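Local coordinates for SCO1/SenC family lipoprotein (Bacillus anthracis, PDB 4HDE), which probably serves as a membrane-tethered, thioredoxin-like copper chaperone or thiol redox protein in cytochrome oxidase assembly, as its SCO1/SenC relatives do, at residues F39-C44 / V131-S136; V34-F39 / A53-L58. All blocks are in the same frame, centred on the assembly; numbering follows the deposited sequence. Where two conformers were deposited one is given.

In the fold
Both contacts lie along strand 35-40 of a thioredoxin-like fold, with their centres about 13 Å apart, and they share F39. Contact 2 (34-39 with 53-58) packs the strand against helix 48-64 in the buried core; contact 1 (39-44 with 131-136) takes over where the strand ends and meets the loop leading into strand 136-140. They also touch directly, S136 O lying 3.6 Å from D38 CB. Contact 1 brings H133 near C44 and C48; the two cysteines and the histidine probably form the copper site, as in other SCO1 proteins. Helix 48-64, which contact 2 holds against the strand, starts at C48, so contact 2 is linked to the probable site through the helix.

Contact 1: F39-C44 / V131-S136; sequences FMFTNC and VIHGTS
F41 fills the tight part of this contact, its ring lying between V131 and C44. V131 CB sits over one face, 4.1 Å from the ring centroid and only 15° off the normal, a CH-pi contact, while C44 CB covers the opposite face; at the far rim CZ comes within 3.4 Å of V131 N. The phenyl group reaches this slot because CG stands between the backbone N and the carbonyl carbon (chi1 67°). H133 approaches the edge of the ring, NE2 3.8 Å from F41 CE2, with the two ring planes almost perpendicular (87°) and neither ring over the other's face. M40 CA lies over one face of the imidazole. H133 ND1 donates to G134 O at 2.9 Å, from above the carbonyl plane, a bond that restrains rotation of the imidazole; F39 O is also near, but the angle is too poor for a hydrogen bond. Toward G134 and S136 the packing gives way to water. No direct hydrogen bond joins the segments, and one water bridges them, accepting from F39 N and donating to G134 O and S136 O. H133 NE2 is 5.1 Å from C44 SG and its side chain also touches C48: this grouping, with both cysteines in a CxxxC motif followed by proline, is characteristic of the probable copper and redox site of SCO1/SenC proteins.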
loop_
_atom_site.group_PDB
_atom_site.type_symbol
_atom_site.label_atom_id
_atom_site.label_comp_id
_atom_site.label_asym_id
_atom_site.label_seq_id
_atom_site.Cartn_x
_atom_site.Cartn_y
_atom_site.Cartn_z
ATOM N N PHE A 39 -0.756 1.590 4.250
ATOM C CA PHE A 39 -1.820 1.213 5.185
ATOM C C PHE A 39 -2.705 2.427 5.413
ATOM O O PHE A 39 -2.202 3.528 5.624
ATOM C CB PHE A 39 -1.215 0.731 6.505
ATOM C CG PHE A 39 -0.507 -0.586 6.390
ATOM C CD1 PHE A 39 -1.161 -1.762 6.711
ATOM C CD2 PHE A 39 0.809 -0.657 5.948
ATOM C CE1 PHE A 39 -0.521 -2.993 6.600
ATOM C CE2 PHE A 39 1.452 -1.888 5.835
ATOM C CZ PHE A 39 0.782 -3.055 6.160
HETATM N N MSE A 40 -4.015 2.232 5.383
HETATM C CA MSE A 40 -4.954 3.342 5.503
HETATM C C MSE A 40 -6.328 2.844 5.917
HETATM O O MSE A 40 -6.537 1.652 6.099
HETATM C CB MSE A 40 -5.058 4.080 4.172
HETATM C CG MSE A 40 -5.284 3.159 2.982
HETATM SE SE MSE A 40 -6.492 3.919 1.668
HETATM C CE MSE A 40 -8.178 3.536 2.559
ATOM N N PHE A 41 -7.261 3.768 6.111
ATOM C CA PHE A 41 -8.648 3.390 6.371
ATOM C C PHE A 41 -9.575 4.485 5.885
ATOM O O PHE A 41 -9.200 5.654 5.871
ATOM C CB PHE A 41 -8.903 2.988 7.840
ATOM C CG PHE A 41 -8.757 4.105 8.843
ATOM C CD1 PHE A 41 -9.864 4.598 9.528
ATOM C CD2 PHE A 41 -7.505 4.616 9.145
ATOM C CE1 PHE A 41 -9.717 5.613 10.466
ATOM C CE2 PHE A 41 -7.354 5.623 10.086
ATOM C CZ PHE A 41 -8.452 6.126 10.732
ATOM N N THR A 42 -10.776 4.112 5.460
ATOM C CA THR A 42 -11.637 5.067 4.763
ATOM C C THR A 42 -12.278 6.107 5.670
ATOM O O THR A 42 -12.672 7.169 5.195
ATOM C CB THR A 42 -12.733 4.388 3.900
ATOM O OG1 THR A 42 -13.757 3.843 4.735
ATOM C CG2 THR A 42 -12.133 3.292 3.029
ATOM N N ASN A 43 -12.379 5.827 6.963
ATOM C CA ASN A 43 -12.964 6.801 7.881
ATOM C C ASN A 43 -11.935 7.711 8.545
ATOM O O ASN A 43 -12.233 8.379 9.531
ATOM C CB ASN A 43 -13.833 6.109 8.930
ATOM C CG ASN A 43 -15.171 5.669 8.370
ATOM O OD1 ASN A 43 -16.069 6.489 8.165
ATOM N ND2 ASN A 43 -15.310 4.374 8.108
ATOM N N CYS A 44 -10.730 7.744 7.993
ATOM C CA CYS A 44 -9.660 8.573 8.541
ATOM C C CYS A 44 -9.963 10.063 8.392
ATOM O O CYS A 44 -10.282 10.529 7.305
ATOM C CB CYS A 44 -8.317 8.238 7.890
ATOM S SG CYS A 44 -6.983 9.310 8.469
ATOM N N VAL A 131 -7.915 4.831 13.814
ATOM C CA VAL A 131 -6.895 3.800 13.888
ATOM C C VAL A 131 -5.488 4.356 13.774
ATOM O O VAL A 131 -5.187 5.149 12.879
ATOM C CB VAL A 131 -7.113 2.743 12.788
ATOM C CG1 VAL A 131 -6.186 1.577 12.990
ATOM C CG2 VAL A 131 -8.558 2.258 12.776
ATOM N N ILE A 132 -4.635 3.938 14.699
ATOM C CA ILE A 132 -3.201 4.188 14.624
ATOM C C ILE A 132 -2.567 3.223 13.622
ATOM O O ILE A 132 -2.803 2.024 13.677
ATOM C CB ILE A 132 -2.568 3.960 16.010
ATOM C CG1 ILE A 132 -3.110 4.992 17.009
ATOM C CG2 ILE A 132 -1.040 3.988 15.906
ATOM C CD1 ILE A 132 -2.789 4.716 18.490
ATOM N N HIS A 133 -1.762 3.745 12.699
ATOM C CA HIS A 133 -1.099 2.907 11.707
ATOM C C HIS A 133 0.070 3.687 11.119
ATOM O O HIS A 133 0.164 4.902 11.310
ATOM C CB HIS A 133 -2.070 2.521 10.589
ATOM C CG HIS A 133 -2.601 3.701 9.837
ATOM N ND1 HIS A 133 -2.010 4.183 8.688
ATOM C CD2 HIS A 133 -3.650 4.517 10.091
ATOM C CE1 HIS A 133 -2.677 5.241 8.263
ATOM N NE2 HIS A 133 -3.677 5.466 9.097
ATOM N N GLY A 134 0.952 2.993 10.409
ATOM C CA GLY A 134 2.106 3.647 9.817
ATOM C C GLY A 134 1.734 4.481 8.605
ATOM O O GLY A 134 0.777 4.162 7.894
ATOM N N THR A 135 2.505 5.531 8.350
ATOM C CA THR A 135 2.216 6.429 7.236
ATOM C C THR A 135 3.226 6.304 6.097
ATOM O O THR A 135 3.294 7.170 5.216
ATOM C CB THR A 135 2.173 7.890 7.709
ATOM O OG1 THR A 135 3.400 8.199 8.368
ATOM C CG2 THR A 135 1.015 8.109 8.678
ATOM N N SER A 136 4.018 5.244 6.105
ATOM C CA SER A 136 5.041 5.081 5.066
ATOM C C SER A 136 4.492 4.464 3.785
ATOM O O SER A 136 3.441 3.815 3.785
ATOM C CB SER A 136 6.182 4.194 5.569
ATOM O OG SER A 136 6.844 4.777 6.675
HETATM O O HOH W 1 1.469 2.955 5.436
#

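Contact 2: V34-F39 / A53-L58; sequences VWVADF and ANMAKL
M55, a selenomethionine, lays its terminal CE over the flat carboxylate of D38, 3.5 Å from D38 CG and at nearly the same, slightly longer distance from each oxygen, with SE 3.9 Å from D38 OD1. The methyl therefore meets the face of the group, a van der Waals contact. M55 CG runs anti to the backbone N (chi1 -175°), which sends the chain from the helix toward the strand, and a bend at chi3 turns CE across the strand, between D38 and V36, whose CG1 is 3.8 Å away. The same methyl reaches the backbone of the strand at A37 C, 4.0 Å off. One turn on, L58 CD2 adds a looser apolar contact with V36 CG1 at 4.4 Å. A polar partner of the buried D38 carboxylate lies outside this pair: OD1 is hydrogen-bonded to S73 OG on the adjacent strand. Strand and helix run nearly antiparallel, axes 10.9 Å apart at 174°, as expected for the first strand and helix of a beta-alpha-beta unit. Strand 70-75 completes that unit, its F71 and S73 touching M55, while helix 158-169 lies against both, M165 touching V36 of the strand and I161 touching L58 of helix 48-64.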
loop_
_atom_site.group_PDB
_atom_site.type_symbol
_atom_site.label_atom_id
_atom_site.label_comp_id
_atom_site.label_asym_id
_atom_site.label_seq_id
_atom_site.Cartn_x
_atom_site.Cartn_y
_atom_site.Cartn_z
ATOM N N VAL A 34 6.889 -5.450 -9.273
ATOM C CA VAL A 34 7.345 -4.412 -8.363
ATOM C C VAL A 34 6.089 -3.729 -7.851
ATOM O O VAL A 34 5.204 -3.363 -8.636
ATOM C CB VAL A 34 8.249 -3.401 -9.107
ATOM C CG1 VAL A 34 8.609 -2.203 -8.213
ATOM C CG2 VAL A 34 9.511 -4.097 -9.603
ATOM N N TRP A 35 5.984 -3.574 -6.537
ATOM C CA TRP A 35 4.807 -2.927 -5.986
ATOM C C TRP A 35 5.093 -2.023 -4.802
ATOM O O TRP A 35 6.137 -2.107 -4.164
ATOM C CB TRP A 35 3.694 -3.937 -5.680
ATOM C CG TRP A 35 4.004 -5.097 -4.763
ATOM C CD1 TRP A 35 4.801 -6.168 -5.032
ATOM C CD2 TRP A 35 3.439 -5.340 -3.464
ATOM N NE1 TRP A 35 4.781 -7.056 -3.977
ATOM C CE2 TRP A 35 3.954 -6.565 -3.003
ATOM C CE3 TRP A 35 2.549 -4.633 -2.649
ATOM C CZ2 TRP A 35 3.620 -7.100 -1.756
ATOM C CZ3 TRP A 35 2.210 -5.173 -1.410
ATOM C CH2 TRP A 35 2.749 -6.388 -0.976
ATOM N N VAL A 36 4.159 -1.109 -4.574
ATOM C CA VAL A 36 4.258 -0.149 -3.488
ATOM C C VAL A 36 3.060 -0.340 -2.579
ATOM O O VAL A 36 1.925 -0.412 -3.050
ATOM C CB VAL A 36 4.255 1.284 -4.024
ATOM C CG1 VAL A 36 4.409 2.281 -2.892
ATOM C CG2 VAL A 36 5.376 1.465 -5.038
ATOM N N ALA A 37 3.320 -0.438 -1.279
ATOM C CA ALA A 37 2.269 -0.674 -0.287
ATOM C C ALA A 37 2.115 0.502 0.682
ATOM O O ALA A 37 3.099 1.150 1.067
ATOM C CB ALA A 37 2.567 -1.936 0.493
ATOM N N ASP A 38 0.871 0.771 1.075
ATOM C CA ASP A 38 0.612 1.581 2.252
ATOM C C ASP A 38 -0.539 0.997 3.078
ATOM O O ASP A 38 -1.188 0.033 2.658
ATOM C CB ASP A 38 0.420 3.070 1.896
ATOM C CG ASP A 38 -0.897 3.363 1.195
ATOM O OD1 ASP A 38 -1.587 2.431 0.748
ATOM O OD2 ASP A 38 -1.245 4.572 1.064
ATOM N N PHE A 39 -0.756 1.590 4.250
ATOM C CA PHE A 39 -1.820 1.213 5.185
ATOM C C PHE A 39 -2.705 2.427 5.413
ATOM O O PHE A 39 -2.202 3.528 5.624
ATOM C CB PHE A 39 -1.215 0.731 6.505
ATOM C CG PHE A 39 -0.507 -0.586 6.390
ATOM C CD1 PHE A 39 -1.161 -1.762 6.711
ATOM C CD2 PHE A 39 0.809 -0.657 5.948
ATOM C CE1 PHE A 39 -0.521 -2.993 6.600
ATOM C CE2 PHE A 39 1.452 -1.888 5.835
ATOM C CZ PHE A 39 0.782 -3.055 6.160
ATOM N N ALA A 53 -3.781 10.656 -2.128
ATOM C CA ALA A 53 -3.470 11.590 -3.208
ATOM C C ALA A 53 -1.988 11.509 -3.586
ATOM O O ALA A 53 -1.624 11.625 -4.768
ATOM C CB ALA A 53 -3.841 12.998 -2.812
ATOM N N ASN A 54 -1.123 11.330 -2.593
ATOM C CA ASN A 54 0.306 11.206 -2.871
ATOM C C ASN A 54 0.610 9.916 -3.632
ATOM O O ASN A 54 1.406 9.896 -4.575
ATOM C CB ASN A 54 1.124 11.279 -1.583
ATOM C CG ASN A 54 1.033 12.628 -0.908
ATOM O OD1 ASN A 54 0.672 13.630 -1.526
ATOM N ND2 ASN A 54 1.360 12.665 0.376
HETATM N N MSE A 55 -0.036 8.831 -3.242
HETATM C CA MSE A 55 0.117 7.601 -3.977
HETATM C C MSE A 55 -0.402 7.752 -5.410
HETATM O O MSE A 55 0.199 7.228 -6.344
HETATM C CB MSE A 55 -0.561 6.444 -3.248
HETATM C CG MSE A 55 -0.319 5.097 -3.930
HETATM SE SE MSE A 55 -0.743 3.532 -2.850
HETATM C CE MSE A 55 0.921 3.435 -1.826
ATOM N N ALA A 56 -1.494 8.490 -5.596
ATOM C CA ALA A 56 -1.998 8.749 -6.947
ATOM C C ALA A 56 -1.007 9.558 -7.797
ATOM O O ALA A 56 -0.874 9.328 -9.003
ATOM C CB ALA A 56 -3.340 9.444 -6.883
ATOM N N LYS A 57 -0.308 10.505 -7.180
ATOM C CA LYS A 57 0.706 11.272 -7.898
ATOM C C LYS A 57 1.833 10.333 -8.322
ATOM O O LYS A 57 2.298 10.389 -9.465
ATOM C CB LYS A 57 1.243 12.406 -7.030
ATOM C CG LYS A 57 2.296 13.252 -7.740
ATOM C CD LYS A 57 2.553 14.571 -7.018
ATOM C CE LYS A 57 3.749 15.302 -7.619
ATOM N NZ LYS A 57 3.592 15.600 -9.072
ATOM N N LEU A 58 2.241 9.443 -7.424
ATOM C CA LEU A 58 3.259 8.451 -7.734
ATOM C C LEU A 58 2.805 7.531 -8.861
ATOM O O LEU A 58 3.591 7.198 -9.745
ATOM C CB LEU A 58 3.602 7.640 -6.481
ATOM C CG LEU A 58 4.673 6.562 -6.626
ATOM C CD1 LEU A 58 5.971 7.152 -7.149
ATOM C CD2 LEU A 58 4.890 5.906 -5.280
#